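Local atomic coordinates of putative acyl-CoA dehydrogenase (Burkholderia xenovorans, PDB entry 5JSC), a protein that is of unknown specific function but belongs to the acyl-CoA dehydrogenase family of flavoproteins, binding flavin-adenine dinucleotide in an assembly of four chains. Residues G117-G122 and Q242-P247; A184-V189 and A204-A209; H275-G280 and A302-M307. All coordinates share one frame; numbering follows the deposited sequence. Where two conformers were deposited one is given.

In the fold
All three contacts are mainly buried, yet each shows a different way of joining distant parts of a chain. Interactions 1 and 2 are neighbours, their centres about 11 Å apart, and share a sheet: strands 202-208 and 243-244 lie side by side, with a probable hydrogen bond from Leu244 N to Ala204 O. Interaction 2 is a ladder of backbone hydrogen bonds; interaction 1 fastens that sheet to helix 103-122 through apolar packing, and its edge is exposed and water-bridged. Interaction 3 lies on the opposite side of the chain's centre, its centre about 42 and 41 Å from those of interactions 1 and 2, where two helices meet through methionine and leucine side chains near a subunit interface.

Interaction 1 (G117-G122 and Q242-P247); sequences GAISLG and QMLGAP
Leu244 meets helix 103-122 with a single methyl group. Its CD1 lies 3.9 Å from Ala118 CB and 4.0 Å from Ile119 CG1, so one branch rests on two successive residues of the helix. The CB of Leu244 is directed at the helix, and with CG beside the backbone N (chi1 -65°) the extended side chain carries CD1 forward. Ile119 offers its CG1 methylene, which stands anti to the carbonyl carbon (chi1 -56°). This packed part is a corner of a larger apolar cluster: Val188 and Val206 of the adjoining strands both touch Leu244 and Ile119, and Leu253 of helix 250-286 adds to the cover over Leu244.

The other side of the contact is polar and built from two glycines. Gly122 closes the helix and Gly245 follows the short strand, and their CA atoms are 5.5 Å apart. Gly245, exposed to solvent, has a positive phi of 76°, a backbone conformation that glycine adopts readily. Here the segments are joined through water: it donates to Gly122 O at 2.7 Å and accepts from Gly245 N at 2.9 Å. The direct separation of Gly122 O and Gly245 N is 3.6 Å, and no hydrogen bond runs straight from one segment to the other.

In this acyl-CoA dehydrogenase fold the contact joins a helix of the N-terminal domain to the short, weakly bonded strand 243-244, at the edge of a sheet that has four strands within this chain. Dispersion contacts hold the inner part, whereas the outer seam depends on a water molecule, so directional bonding between the segments is mediated by solvent.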
ATOM      1  N   GLY C 117      -6.532 -27.228 -24.086  1.00 11.97           N
ATOM      2  CA  GLY C 117      -7.867 -26.922 -23.600  1.00 12.53           C
ATOM      3  C   GLY C 117      -8.846 -26.565 -24.704  1.00 11.89           C
ATOM      4  O   GLY C 117     -10.028 -26.910 -24.632  1.00 12.40           O
ATOM      5  N   ALA C 118      -8.376 -25.851 -25.733  1.00 11.81           N
ATOM      6  CA  ALA C 118      -9.283 -25.493 -26.818  1.00 12.47           C
ATOM      7  C   ALA C 118      -9.755 -26.732 -27.569  1.00 11.73           C
ATOM      8  O   ALA C 118     -10.849 -26.720 -28.146  1.00 14.39           O
ATOM      9  CB  ALA C 118      -8.611 -24.494 -27.766  1.00 13.04           C
ATOM     10  N   ILE C 119      -8.960 -27.806 -27.552  1.00 12.88           N
ATOM     11  CA  ILE C 119      -9.372 -29.057 -28.185  1.00 12.39           C
ATOM     12  C   ILE C 119     -10.379 -29.787 -27.306  1.00 12.86           C
ATOM     13  O   ILE C 119     -11.382 -30.318 -27.796  1.00 14.30           O
ATOM     14  CB  ILE C 119      -8.141 -29.934 -28.499  1.00 12.76           C
ATOM     15  CG1 ILE C 119      -7.136 -29.167 -29.370  1.00 13.33           C
ATOM     16  CG2 ILE C 119      -8.546 -31.243 -29.185  1.00 13.84           C
ATOM     17  CD1 ILE C 119      -5.830 -29.914 -29.613  1.00 14.87           C
ATOM     18  N   SER C 120     -10.139 -29.829 -25.990  1.00 13.13           N
ATOM     19  CA  SER C 120     -11.144 -30.379 -25.080  1.00 13.03           C
ATOM     20  C   SER C 120     -12.475 -29.657 -25.234  1.00 12.39           C
ATOM     21  O   SER C 120     -13.539 -30.290 -25.223  1.00 14.73           O
ATOM     22  CB  SER C 120     -10.668 -30.283 -23.626  1.00 13.05           C
ATOM     23  OG  SER C 120      -9.632 -31.206 -23.345  1.00 14.46           O
ATOM     24  N   LEU C 121     -12.434 -28.331 -25.384  1.00 13.70           N
ATOM     25  CA  LEU C 121     -13.655 -27.540 -25.444  1.00 16.13           C
ATOM     26  C   LEU C 121     -14.318 -27.605 -26.811  1.00 17.53           C
ATOM     27  O   LEU C 121     -15.549 -27.686 -26.894  1.00 20.96           O
ATOM     28  CB  LEU C 121     -13.356 -26.082 -25.091  1.00 17.23           C
ATOM     29  CG  LEU C 121     -13.066 -25.760 -23.626  1.00 19.61           C
ATOM     30  CD1 LEU C 121     -12.672 -24.289 -23.480  1.00 20.60           C
ATOM     31  CD2 LEU C 121     -14.265 -26.094 -22.760  1.00 22.79           C
ATOM     32  N   GLY C 122     -13.534 -27.567 -27.888  1.00 16.29           N
ATOM     33  CA  GLY C 122     -14.118 -27.355 -29.202  1.00 18.48           C
ATOM     34  C   GLY C 122     -13.759 -28.349 -30.291  1.00 18.52           C
ATOM     35  O   GLY C 122     -14.174 -28.170 -31.439  1.00 21.22           O
ATOM     36  N   GLN C 242      -8.716 -28.876 -39.748  1.00 19.76           N
ATOM     37  CA  GLN C 242      -7.983 -28.594 -38.521  1.00 18.26           C
ATOM     38  C   GLN C 242      -8.551 -27.409 -37.756  1.00 17.78           C
ATOM     39  O   GLN C 242      -8.018 -27.057 -36.697  1.00 17.70           O
ATOM     40  CB  GLN C 242      -6.504 -28.331 -38.829  1.00 20.95           C
ATOM     41  CG  GLN C 242      -5.701 -29.547 -39.260  1.00 23.11           C
ATOM     42  CD  GLN C 242      -5.564 -30.578 -38.157  1.00 26.91           C
ATOM     43  OE1 GLN C 242      -6.435 -31.419 -37.969  1.00 30.02           O
ATOM     44  NE2 GLN C 242      -4.468 -30.507 -37.413  1.00 26.50           N
ATOM     45  N   MET C 243      -9.602 -26.775 -38.265  1.00 17.30           N
ATOM     46  CA  MET C 243     -10.222 -25.680 -37.534  1.00 17.35           C
ATOM     47  C   MET C 243     -10.959 -26.214 -36.315  1.00 17.70           C
ATOM     48  O   MET C 243     -11.650 -27.235 -36.390  1.00 19.03           O
ATOM     49  CB  MET C 243     -11.191 -24.908 -38.433  1.00 17.81           C
ATOM     50  CG  MET C 243     -11.814 -23.703 -37.741  1.00 18.51           C
ATOM     51  SD  MET C 243     -12.954 -22.775 -38.775  1.00 20.61           S
ATOM     52  CE  MET C 243     -11.819 -22.108 -39.992  1.00 21.69           C
ATOM     53  N   LEU C 244     -10.776 -25.536 -35.181  1.00 17.57           N
ATOM     54  CA  LEU C 244     -11.526 -25.825 -33.966  1.00 19.20           C
ATOM     55  C   LEU C 244     -12.753 -24.928 -33.924  1.00 20.38           C
ATOM     56  O   LEU C 244     -12.630 -23.699 -33.869  1.00 21.18           O
ATOM     57  CB  LEU C 244     -10.665 -25.603 -32.724  1.00 19.25           C
ATOM     58  CG  LEU C 244      -9.463 -26.518 -32.551  1.00 18.43           C
ATOM     59  CD1 LEU C 244      -8.591 -26.024 -31.383  1.00 17.86           C
ATOM     60  CD2 LEU C 244      -9.917 -27.954 -32.304  1.00 19.13           C
ATOM     61  N   GLY C 245     -13.932 -25.539 -33.941  1.00 23.48           N
ATOM     62  CA  GLY C 245     -15.146 -24.764 -33.932  1.00 24.40           C
ATOM     63  C   GLY C 245     -15.437 -24.155 -35.293  1.00 25.87           C
ATOM     64  O   GLY C 245     -14.789 -24.442 -36.306  1.00 26.19           O
ATOM     65  N   ALA C 246     -16.429 -23.283 -35.290  1.00 26.48           N
ATOM     66  CA  ALA C 246     -16.920 -22.691 -36.517  1.00 25.90           C
ATOM     67  C   ALA C 246     -16.067 -21.492 -36.925  1.00 22.93           C
ATOM     68  O   ALA C 246     -15.456 -20.832 -36.076  1.00 23.08           O
ATOM     69  CB  ALA C 246     -18.373 -22.255 -36.348  1.00 26.82           C
ATOM     70  N   PRO C 247     -16.005 -21.199 -38.222  1.00 22.78           N
ATOM     71  CA  PRO C 247     -15.273 -20.011 -38.674  1.00 22.64           C
ATOM     72  C   PRO C 247     -15.802 -18.762 -37.989  1.00 21.57           C
ATOM     73  O   PRO C 247     -17.014 -18.540 -37.900  1.00 22.49           O
ATOM     74  CB  PRO C 247     -15.535 -19.987 -40.186  1.00 24.93           C
ATOM     75  CG  PRO C 247     -15.825 -21.410 -40.533  1.00 26.19           C
ATOM     76  CD  PRO C 247     -16.567 -21.965 -39.351  1.00 25.25           C
TER
HETATM   77  O   HOH W   1     -13.834 -28.444 -34.125  1.00 23.67           O

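Interaction 2 (A184-V189 and A204-A209); sequences ADFYVV and AFVVDA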
ATOM      1  N   ALA C 184       7.071 -27.880 -28.992  1.00 14.04           N
ATOM      2  CA  ALA C 184       5.718 -28.423 -29.038  1.00 13.33           C
ATOM      3  C   ALA C 184       5.522 -29.314 -30.261  1.00 13.72           C
ATOM      4  O   ALA C 184       6.126 -29.105 -31.318  1.00 15.50           O
ATOM      5  CB  ALA C 184       4.682 -27.296 -29.063  1.00 13.32           C
ATOM      6  N   ASP C 185       4.650 -30.314 -30.113  1.00 13.51           N
ATOM      7  CA  ASP C 185       4.256 -31.144 -31.242  1.00 13.62           C
ATOM      8  C   ASP C 185       3.109 -30.545 -32.041  1.00 13.44           C
ATOM      9  O   ASP C 185       2.933 -30.891 -33.218  1.00 15.22           O
ATOM     10  CB  ASP C 185       3.881 -32.543 -30.742  1.00 15.14           C
ATOM     11  CG  ASP C 185       5.085 -33.295 -30.213  1.00 17.77           C
ATOM     12  OD1 ASP C 185       5.965 -33.637 -31.036  1.00 22.52           O
ATOM     13  OD2 ASP C 185       5.172 -33.522 -28.991  1.00 16.13           O
ATOM     14  N   PHE C 186       2.345 -29.642 -31.440  1.00 12.90           N
ATOM     15  CA  PHE C 186       1.308 -28.915 -32.154  1.00 13.23           C
ATOM     16  C   PHE C 186       1.057 -27.618 -31.409  1.00 12.25           C
ATOM     17  O   PHE C 186       1.381 -27.486 -30.221  1.00 11.97           O
ATOM     18  CB  PHE C 186       0.011 -29.731 -32.275  1.00 14.26           C
ATOM     19  CG  PHE C 186      -0.660 -29.987 -30.955  1.00 13.10           C
ATOM     20  CD1 PHE C 186      -1.557 -29.059 -30.419  1.00 13.83           C
ATOM     21  CD2 PHE C 186      -0.380 -31.140 -30.226  1.00 12.63           C
ATOM     22  CE1 PHE C 186      -2.161 -29.284 -29.184  1.00 13.58           C
ATOM     23  CE2 PHE C 186      -0.984 -31.372 -29.010  1.00 14.37           C
ATOM     24  CZ  PHE C 186      -1.876 -30.444 -28.482  1.00 14.87           C
ATOM     25  N   TYR C 187       0.457 -26.674 -32.127  1.00 12.43           N
ATOM     26  CA  TYR C 187       0.086 -25.363 -31.615  1.00 11.84           C
ATOM     27  C   TYR C 187      -1.385 -25.145 -31.905  1.00 12.22           C
ATOM     28  O   TYR C 187      -1.814 -25.336 -33.042  1.00 13.92           O
ATOM     29  CB  TYR C 187       0.909 -24.253 -32.289  1.00 13.43           C
ATOM     30  CG  TYR C 187       2.389 -24.400 -32.080  1.00 13.12           C
ATOM     31  CD1 TYR C 187       3.163 -25.172 -32.941  1.00 14.65           C
ATOM     32  CD2 TYR C 187       3.019 -23.767 -31.018  1.00 14.38           C
ATOM     33  CE1 TYR C 187       4.523 -25.315 -32.737  1.00 14.10           C
ATOM     34  CE2 TYR C 187       4.374 -23.899 -30.809  1.00 14.93           C
ATOM     35  CZ  TYR C 187       5.122 -24.671 -31.664  1.00 14.34           C
ATOM     36  OH  TYR C 187       6.477 -24.804 -31.433  1.00 14.57           O
ATOM     37  N   VAL C 188      -2.157 -24.756 -30.895  1.00 12.14           N
ATOM     38  CA  VAL C 188      -3.487 -24.206 -31.148  1.00 11.18           C
ATOM     39  C   VAL C 188      -3.288 -22.735 -31.506  1.00 10.98           C
ATOM     40  O   VAL C 188      -2.881 -21.930 -30.665  1.00 13.31           O
ATOM     41  CB  VAL C 188      -4.424 -24.370 -29.946  1.00 12.22           C
ATOM     42  CG1 VAL C 188      -5.741 -23.661 -30.214  1.00 13.89           C
ATOM     43  CG2 VAL C 188      -4.681 -25.842 -29.678  1.00 12.33           C
ATOM     44  N   VAL C 189      -3.558 -22.383 -32.763  1.00 11.71           N
ATOM     45  CA  VAL C 189      -3.241 -21.063 -33.311  1.00 11.98           C
ATOM     46  C   VAL C 189      -4.541 -20.320 -33.575  1.00 12.20           C
ATOM     47  O   VAL C 189      -5.451 -20.860 -34.221  1.00 14.31           O
ATOM     48  CB  VAL C 189      -2.419 -21.172 -34.608  1.00 13.55           C
ATOM     49  CG1 VAL C 189      -2.088 -19.779 -35.162  1.00 14.58           C
ATOM     50  CG2 VAL C 189      -1.143 -21.975 -34.381  1.00 14.43           C
ATOM     51  N   ALA C 204      -9.878 -20.572 -34.830  1.00 13.65           N
ATOM     52  CA  ALA C 204      -8.871 -21.363 -34.134  1.00 13.98           C
ATOM     53  C   ALA C 204      -8.498 -22.581 -34.971  1.00 13.59           C
ATOM     54  O   ALA C 204      -9.367 -23.201 -35.591  1.00 15.10           O
ATOM     55  CB  ALA C 204      -9.391 -21.816 -32.770  1.00 14.76           C
ATOM     56  N   PHE C 205      -7.208 -22.940 -34.972  1.00 14.07           N
ATOM     57  CA  PHE C 205      -6.702 -24.074 -35.748  1.00 15.05           C
ATOM     58  C   PHE C 205      -5.746 -24.907 -34.911  1.00 14.48           C
ATOM     59  O   PHE C 205      -4.964 -24.355 -34.140  1.00 16.52           O
ATOM     60  CB  PHE C 205      -5.934 -23.621 -37.008  1.00 15.00           C
ATOM     61  CG  PHE C 205      -6.752 -22.816 -37.971  1.00 16.36           C
ATOM     62  CD1 PHE C 205      -6.810 -21.425 -37.867  1.00 16.92           C
ATOM     63  CD2 PHE C 205      -7.456 -23.445 -38.992  1.00 17.80           C
ATOM     64  CE1 PHE C 205      -7.555 -20.687 -38.759  1.00 17.10           C
ATOM     65  CE2 PHE C 205      -8.205 -22.702 -39.889  1.00 18.76           C
ATOM     66  CZ  PHE C 205      -8.256 -21.326 -39.775  1.00 17.70           C
ATOM     67  N   VAL C 206      -5.765 -26.229 -35.086  1.00 13.78           N
ATOM     68  CA  VAL C 206      -4.665 -27.059 -34.602  1.00 13.85           C
ATOM     69  C   VAL C 206      -3.625 -27.148 -35.707  1.00 14.93           C
ATOM     70  O   VAL C 206      -3.923 -27.602 -36.820  1.00 17.01           O
ATOM     71  CB  VAL C 206      -5.130 -28.460 -34.185  1.00 16.22           C
ATOM     72  CG1 VAL C 206      -3.937 -29.231 -33.615  1.00 19.01           C
ATOM     73  CG2 VAL C 206      -6.255 -28.363 -33.170  1.00 19.70           C
ATOM     74  N   VAL C 207      -2.405 -26.710 -35.406  1.00 15.02           N
ATOM     75  CA  VAL C 207      -1.332 -26.643 -36.392  1.00 15.23           C
ATOM     76  C   VAL C 207      -0.199 -27.549 -35.924  1.00 15.12           C
ATOM     77  O   VAL C 207       0.472 -27.253 -34.927  1.00 15.19           O
ATOM     78  CB  VAL C 207      -0.846 -25.205 -36.613  1.00 16.00           C
ATOM     79  CG1 VAL C 207       0.214 -25.178 -37.704  1.00 17.79           C
ATOM     80  CG2 VAL C 207      -2.024 -24.307 -36.987  1.00 17.05           C
ATOM     81  N   ASP C 208       0.019 -28.652 -36.641  1.00 16.50           N
ATOM     82  CA  ASP C 208       1.110 -29.551 -36.291  1.00 16.25           C
ATOM     83  C   ASP C 208       2.445 -28.841 -36.467  1.00 16.58           C
ATOM     84  O   ASP C 208       2.612 -28.020 -37.372  1.00 17.05           O
ATOM     85  CB  ASP C 208       1.063 -30.814 -37.152  1.00 17.89           C
ATOM     86  CG  ASP C 208      -0.153 -31.681 -36.857  1.00 20.45           C
ATOM     87  OD1 ASP C 208      -0.709 -31.575 -35.748  1.00 20.82           O
ATOM     88  OD2 ASP C 208      -0.554 -32.471 -37.736  1.00 23.83           O
ATOM     89  N   ALA C 209       3.399 -29.158 -35.589  1.00 16.66           N
ATOM     90  CA  ALA C 209       4.674 -28.450 -35.605  1.00 17.78           C
ATOM     91  C   ALA C 209       5.441 -28.676 -36.900  1.00 19.03           C
ATOM     92  O   ALA C 209       6.254 -27.828 -37.290  1.00 21.81           O
ATOM     93  CB  ALA C 209       5.527 -28.874 -34.407  1.00 17.57           C
TER
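Tyr187 and Val207 face each other as an antiparallel hydrogen-bonded pair, each serving as donor and acceptor: Tyr187 N reaches Val207 O at 2.9 Å, and Val207 N reaches Tyr187 O at 2.8 Å. Two residues further on, Val189 and Phe205 repeat the exchange. Val189 N approaches Phe205 O nearly head-on, at 2.8 Å with a C=O...N angle of 162°, and Phe205 N returns to Val189 O. Several of these carbonyls take a second, weaker donor as well; Phe205 O also receives a CA-H...O contact from Val188 CA at 3.3 Å. The ladder belongs to a beta hairpin of the middle domain, whose strands 186-192 and 202-208 run antiparallel, their axes at 154°. Where the pairing ends, Ala209 N still bonds to Asp185 O at 3.0 Å, though from 50° above the carbonyl plane. Several backbone groups on the outer sides are paired in turn: Val188 with Ala143 and Ala145, Ala204 with Leu244, Val206 with Gln242. Asp208 OD1 is hydrogen-bonded to Tyr131 OH, and OD2 forms a salt bridge to Arg130, while Tyr187 OH accepts from Gly182 N and Asp185 OD2 from Ile141 N. Between the bonded pairs, Val189 CG2 packs on Val207 CG2 at 3.6 Å. On the other face of the sheet Phe186, its CG set between the backbone N and carbonyl carbon, brings CD1 to Val206 CG1 at 4.0 Å.

Interaction 3 (H275-G280 and A302-M307); sequences HAMAEG and AKLAQM
The segments of helices 250-286 and 298-325 run nearly antiparallel, their axes at 159° and 10.7 Å apart at closest approach, and the nearest CA atoms are those of Met277 and Met307. Across this spacing two methionines, one from each helix, supply much of the contact. Met277 starts with CG anti to its amide nitrogen (chi1 -179°) and then bends at chi2 and again at chi3, which swings the thioether across to the partner helix. Its SD comes to 3.6 Å from Met307 CB, alongside the first methylene of that side chain. Its CE goes further, to 3.7 Å from Leu304 CD2 and the same distance from the carbonyl oxygen Leu304 O, so the methyl lies against both a side chain and the helix backbone.

Met307 answers in the reverse direction. Its CB is directed at helix 250-286, and the chain stays extended until a turn at chi3 (69°) lays CE against the backbone there, 4.0 Å from Met277 CA and 4.1 Å from Ala276 O. Each methionine thus reaches the main chain of the opposite helix, and the two side chains slant past one another. Leu304 uses its CD2 branch, which also rests 3.9 Å from Gly280 C. With no side chain, Gly280 leaves room for Met307 CE, and Leu304 CD2 lies close by. No hydrogen bond crosses between the segments, and the joint is wholly van der Waals packing.

This pair forms part of the helical C-terminal domain. Helix 332-356 lies against it, with Ile350 on Ala276 and Ala352 on Met307, while helix 367-376 flanks His275 and Glu279, and Leu396 of the second subunit packs on Leu304.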
ATOM      1  N   HIS C 275       6.107 -21.805  -1.021  1.00  8.98           N
ATOM      2  CA  HIS C 275       7.532 -22.109  -0.923  1.00  9.44           C
ATOM      3  C   HIS C 275       8.274 -20.964  -0.239  1.00  9.33           C
ATOM      4  O   HIS C 275       9.081 -21.187   0.673  1.00 10.43           O
ATOM      5  CB  HIS C 275       8.095 -22.387  -2.320  1.00 10.26           C
ATOM      6  CG  HIS C 275       9.470 -22.979  -2.320  1.00 10.16           C
ATOM      7  ND1 HIS C 275      10.120 -23.340  -3.480  1.00 12.55           N
ATOM      8  CD2 HIS C 275      10.322 -23.264  -1.307  1.00 11.82           C
ATOM      9  CE1 HIS C 275      11.311 -23.833  -3.181  1.00 14.86           C
ATOM     10  NE2 HIS C 275      11.455 -23.806  -1.870  1.00 13.60           N
ATOM     11  N   ALA C 276       7.985 -19.722  -0.641  1.00  9.55           N
ATOM     12  CA  ALA C 276       8.633 -18.572  -0.008  1.00  9.75           C
ATOM     13  C   ALA C 276       8.291 -18.491   1.475  1.00  9.81           C
ATOM     14  O   ALA C 276       9.146 -18.139   2.300  1.00 10.35           O
ATOM     15  CB  ALA C 276       8.220 -17.281  -0.724  1.00 11.05           C
ATOM     16  N   MET C 277       7.032 -18.766   1.823  1.00  9.56           N
ATOM     17  CA  MET C 277       6.616 -18.758   3.225  1.00 10.62           C
ATOM     18  C   MET C 277       7.427 -19.752   4.044  1.00 11.45           C
ATOM     19  O   MET C 277       7.894 -19.435   5.145  1.00 11.82           O
ATOM     20  CB  MET C 277       5.126 -19.090   3.317  1.00 11.98           C
ATOM     21  CG  MET C 277       4.549 -19.105   4.729  1.00 14.22           C
ATOM     22  SD  MET C 277       4.081 -17.437   5.236  1.00 20.06           S
ATOM     23  CE  MET C 277       5.143 -17.106   6.602  1.00 24.09           C
ATOM     24  N   ALA C 278       7.576 -20.979   3.537  1.00 10.88           N
ATOM     25  CA  ALA C 278       8.361 -21.970   4.268  1.00 10.59           C
ATOM     26  C   ALA C 278       9.797 -21.499   4.456  1.00 11.61           C
ATOM     27  O   ALA C 278      10.365 -21.629   5.549  1.00 13.44           O
ATOM     28  CB  ALA C 278       8.310 -23.316   3.538  1.00 12.04           C
ATOM     29  N   GLU C 279      10.402 -20.941   3.405  1.00 11.29           N
ATOM     30  CA  GLU C 279      11.763 -20.425   3.530  1.00 11.06           C
ATOM     31  C   GLU C 279      11.831 -19.296   4.552  1.00 11.51           C
ATOM     32  O   GLU C 279      12.774 -19.226   5.355  1.00 11.88           O
ATOM     33  CB  GLU C 279      12.258 -19.929   2.168  1.00 12.60           C
ATOM     34  CG  GLU C 279      12.313 -20.990   1.095  1.00 15.21           C
ATOM     35  CD  GLU C 279      13.466 -21.941   1.252  1.00 20.64           C
ATOM     36  OE1 GLU C 279      14.508 -21.534   1.792  1.00 23.84           O
ATOM     37  OE2 GLU C 279      13.335 -23.095   0.803  1.00 24.73           O
ATOM     38  N   GLY C 280      10.841 -18.398   4.522  1.00 11.08           N
ATOM     39  CA  GLY C 280      10.867 -17.231   5.391  1.00 11.19           C
ATOM     40  C   GLY C 280      10.702 -17.583   6.858  1.00  9.34           C
ATOM     41  O   GLY C 280      11.432 -17.073   7.712  1.00 10.74           O
ATOM     42  N   ALA C 302       5.229  -9.491  12.212  1.00  9.48           N
ATOM     43  CA  ALA C 302       4.183  -8.854  11.421  1.00 10.13           C
ATOM     44  C   ALA C 302       4.354  -9.151   9.938  1.00 10.46           C
ATOM     45  O   ALA C 302       3.365  -9.304   9.208  1.00 10.50           O
ATOM     46  CB  ALA C 302       4.186  -7.347  11.679  1.00 11.13           C
ATOM     47  N   LYS C 303       5.602  -9.223   9.476  1.00  9.68           N
ATOM     48  CA  LYS C 303       5.849  -9.548   8.075  0.57 10.20           C
ATOM     49  C   LYS C 303       5.448 -10.984   7.765  1.00  9.59           C
ATOM     50  O   LYS C 303       4.801 -11.243   6.740  1.00 10.62           O
ATOM     51  CB  LYS C 303       7.319  -9.319   7.721  0.57 13.20           C
ATOM     52  CG  LYS C 303       7.644  -9.631   6.278  0.57 18.40           C
ATOM     53  CD  LYS C 303       8.415  -8.482   5.637  0.57 20.59           C
ATOM     54  CE  LYS C 303       9.905  -8.660   5.791  0.57 21.42           C
ATOM     55  NZ  LYS C 303      10.629  -7.365   5.652  0.57 19.56           N
ATOM     56  N   LEU C 304       5.813 -11.928   8.636  1.00  9.51           N
ATOM     57  CA  LEU C 304       5.381 -13.311   8.458  1.00  9.57           C
ATOM     58  C   LEU C 304       3.864 -13.401   8.489  1.00  9.57           C
ATOM     59  O   LEU C 304       3.262 -14.145   7.706  1.00 10.07           O
ATOM     60  CB  LEU C 304       5.983 -14.196   9.555  1.00  9.47           C
ATOM     61  CG  LEU C 304       7.495 -14.414   9.514  1.00  9.64           C
ATOM     62  CD1 LEU C 304       7.988 -15.112  10.784  1.00 10.85           C
ATOM     63  CD2 LEU C 304       7.904 -15.195   8.267  1.00 11.27           C
ATOM     64  N   ALA C 305       3.227 -12.650   9.398  1.00  9.04           N
ATOM     65  CA  ALA C 305       1.769 -12.668   9.497  1.00  8.01           C
ATOM     66  C   ALA C 305       1.126 -12.227   8.193  1.00  9.64           C
ATOM     67  O   ALA C 305       0.164 -12.850   7.726  1.00 10.07           O
ATOM     68  CB  ALA C 305       1.301 -11.774  10.643  1.00  9.25           C
ATOM     69  N   GLN C 306       1.655 -11.158   7.586  1.00  8.50           N
ATOM     70  CA  GLN C 306       1.082 -10.662   6.341  1.00  9.11           C
ATOM     71  C   GLN C 306       1.328 -11.635   5.201  1.00  9.02           C
ATOM     72  O   GLN C 306       0.459 -11.812   4.335  1.00  9.71           O
ATOM     73  CB  GLN C 306       1.650  -9.280   6.001  1.00  9.77           C
ATOM     74  CG  GLN C 306       1.148  -8.759   4.644  1.00 10.77           C
ATOM     75  CD  GLN C 306      -0.359  -8.512   4.598  1.00 13.74           C
ATOM     76  OE1 GLN C 306      -1.104  -9.195   3.871  1.00 15.51           O
ATOM     77  NE2 GLN C 306      -0.812  -7.516   5.346  1.00 12.35           N
ATOM     78  N   MET C 307       2.495 -12.286   5.193  1.00  8.77           N
ATOM     79  CA  MET C 307       2.737 -13.333   4.203  1.00  9.43           C
ATOM     80  C   MET C 307       1.675 -14.416   4.314  1.00  9.44           C
ATOM     81  O   MET C 307       1.076 -14.824   3.312  1.00 10.33           O
ATOM     82  CB  MET C 307       4.137 -13.921   4.389  1.00 10.32           C
ATOM     83  CG  MET C 307       5.254 -12.921   4.071  1.00 10.36           C
ATOM     84  SD  MET C 307       6.860 -13.412   4.729  1.00 13.58           S
ATOM     85  CE  MET C 307       7.200 -14.825   3.687  1.00 15.02           C
TER